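Local coordinates for protein phycocyanobilin lyase subunit alpha (Nostoc sp. PCC 7120, PDB 5N3U) that pairs with the CpcF subunit to form a lyase and is probably required for attaching the bilin chromophore to the phycocyanin alpha subunit, at residues V136-T139 with G140-H143. Residues are numbered along the deposited sequence; the frame is centred on the assembly and turned at random.
Sequences VQVT and GRPH
Gln-137 reaches across a tight reversal of the chain and gives its side-chain amide to the backbone of Arg-141: NE2 lies 2.8 Å from Arg-141 O. The donor sits nearly in line with the C=O bond, yet that oxygen is tilted out of the glutamine's amide plane, and the hydrogen bond is bent, with an N-H...O angle of 132°. With CG anti to the backbone N (chi1 179°) and the chain extended beyond it, glutamine is long enough to span the gap, its CG passing 3.6 Å from His-143 O. On the opposite face of the turn, Val-138 and Arg-141 run alongside each other in the same direction; the valine CB rests 3.7 Å from the arginine CG, so a branched aliphatic residue packs against the methylene part of the arginine. The Arg-141 chain bends at chi2, and its guanidinium meets Val-138 CG1 obliquely.

Val-138 and Arg-141 are the first and last residues of a type II beta turn, which Gln-137 immediately precedes, in the long loop between helices 121-126 and 148-157 of this HEAT-repeat protein. Arg-141 N closes the turn on Val-138 O at 3.1 Å. Gly-140 occupies the third position with a positive phi (83°), where a CB would press against Thr-139 O. Between the two limbs, farther from the turn, a water accepts from Val-138 N and donates to His-143 O, each at 2.7 Å. Further out, one face of the His-143 imidazole carries Arg-141 CB, 4.1 Å above its centre, while the ring also stacks with Phe-102 and meets Tyr-103 nearly perpendicularly, a use of histidine's flat aromatic surface. At the apex, Gly-140 O accepts a hydrogen bond from Arg-93 of the lyase beta subunit, and Pro-142 packs on Pro-65 of that same chain.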
ATOM      1  N   VAL A 136      23.548  19.701 -20.020  1.00 27.86           N
ATOM      2  CA  VAL A 136      23.759  18.458 -20.728  1.00 27.52           C
ATOM      3  C   VAL A 136      23.794  17.286 -19.760  1.00 29.92           C
ATOM      4  O   VAL A 136      23.700  17.429 -18.490  1.00 23.58           O
ATOM      5  CB  VAL A 136      25.103  18.481 -21.580  1.00 30.82           C
ATOM      6  CG1 VAL A 136      25.111  19.605 -22.612  1.00 32.08           C
ATOM      7  CG2 VAL A 136      26.337  18.617 -20.719  1.00 30.08           C
ATOM      8  N   GLN A 137      23.886  16.105 -20.349  1.00 26.36           N
ATOM      9  CA  GLN A 137      23.985  14.886 -19.594  1.00 29.54           C
ATOM     10  C   GLN A 137      25.386  14.332 -19.763  1.00 35.73           C
ATOM     11  O   GLN A 137      25.803  14.112 -20.915  1.00 34.00           O
ATOM     12  CB  GLN A 137      23.008  13.928 -20.194  1.00 33.75           C
ATOM     13  CG  GLN A 137      23.023  12.578 -19.520  1.00 34.96           C
ATOM     14  CD  GLN A 137      21.721  11.874 -19.624  1.00 42.11           C
ATOM     15  OE1 GLN A 137      20.725  12.434 -20.032  1.00 52.29           O
ATOM     16  NE2 GLN A 137      21.704  10.655 -19.178  1.00 40.96           N
ATOM     17  N   VAL A 138      26.091  14.073 -18.668  1.00 34.15           N
ATOM     18  CA  VAL A 138      27.456  13.413 -18.753  1.00 39.61           C
ATOM     19  C   VAL A 138      27.327  11.921 -19.000  1.00 38.00           C
ATOM     20  O   VAL A 138      26.416  11.274 -18.485  1.00 29.47           O
ATOM     21  CB  VAL A 138      28.232  13.594 -17.448  1.00 38.88           C
ATOM     22  CG1 VAL A 138      29.476  12.714 -17.346  1.00 41.81           C
ATOM     23  CG2 VAL A 138      28.624  15.047 -17.317  1.00 41.51           C
ATOM     24  N   THR A 139      28.216  11.369 -19.834  1.00 37.95           N
ATOM     25  CA  THR A 139      27.996  10.001 -20.342  1.00 40.70           C
ATOM     26  C   THR A 139      27.962   8.968 -19.203  1.00 34.47           C
ATOM     27  O   THR A 139      28.745   9.023 -18.265  1.00 39.58           O
ATOM     28  CB  THR A 139      29.040   9.666 -21.427  1.00 48.13           C
ATOM     29  OG1 THR A 139      28.541  10.215 -22.653  1.00 51.66           O
ATOM     30  CG2 THR A 139      29.232   8.145 -21.583  1.00 54.46           C
ATOM     31  N   GLY A 140      27.002   8.075 -19.233  1.00 37.76           N
ATOM     32  CA  GLY A 140      26.880   7.080 -18.146  1.00 39.26           C
ATOM     33  C   GLY A 140      26.160   7.506 -16.857  1.00 37.94           C
ATOM     34  O   GLY A 140      25.949   6.659 -15.988  1.00 32.04           O
ATOM     35  N   ARG A 141      25.855   8.807 -16.717  1.00 32.88           N
ATOM     36  CA  ARG A 141      25.086   9.326 -15.596  1.00 29.80           C
ATOM     37  C   ARG A 141      23.618   9.311 -15.942  1.00 27.85           C
ATOM     38  O   ARG A 141      23.223   9.807 -16.960  1.00 30.45           O
ATOM     39  CB  ARG A 141      25.459  10.792 -15.343  1.00 33.36           C
ATOM     40  CG  ARG A 141      26.896  11.081 -15.125  1.00 33.37           C
ATOM     41  CD  ARG A 141      27.353  10.482 -13.810  1.00 37.14           C
ATOM     42  NE  ARG A 141      28.727  10.915 -13.699  1.00 41.58           N
ATOM     43  CZ  ARG A 141      29.774  10.122 -13.584  1.00 39.67           C
ATOM     44  NH1 ARG A 141      29.622   8.834 -13.408  1.00 39.58           N
ATOM     45  NH2 ARG A 141      30.981  10.653 -13.538  1.00 45.27           N
ATOM     46  N   PRO A 142      22.758   8.843 -15.041  1.00 28.35           N
ATOM     47  CA  PRO A 142      21.327   8.887 -15.311  1.00 29.15           C
ATOM     48  C   PRO A 142      20.625  10.204 -14.906  1.00 27.82           C
ATOM     49  O   PRO A 142      19.566  10.168 -14.269  1.00 31.19           O
ATOM     50  CB  PRO A 142      20.823   7.738 -14.446  1.00 29.90           C
ATOM     51  CG  PRO A 142      21.708   7.815 -13.240  1.00 34.62           C
ATOM     52  CD  PRO A 142      23.064   8.227 -13.754  1.00 32.56           C
ATOM     53  N   HIS A 143      21.281  11.318 -15.116  1.00 26.46           N
ATOM     54  CA  HIS A 143      20.793  12.601 -14.695  1.00 24.45           C
ATOM     55  C   HIS A 143      21.526  13.663 -15.522  1.00 26.24           C
ATOM     56  O   HIS A 143      22.584  13.439 -16.083  1.00 24.79           O
ATOM     57  CB  HIS A 143      20.957  12.807 -13.176  1.00 22.90           C
ATOM     58  CG  HIS A 143      22.360  12.696 -12.650  1.00 22.51           C
ATOM     59  ND1 HIS A 143      23.304  13.681 -12.823  1.00 22.37           N
ATOM     60  CD2 HIS A 143      22.970  11.732 -11.908  1.00 24.52           C
ATOM     61  CE1 HIS A 143      24.430  13.337 -12.217  1.00 24.43           C
ATOM     62  NE2 HIS A 143      24.242  12.156 -11.657  1.00 24.07           N
TER
HETATM   63  O   HOH W   1      24.983  14.569 -16.204  1.00 33.32           O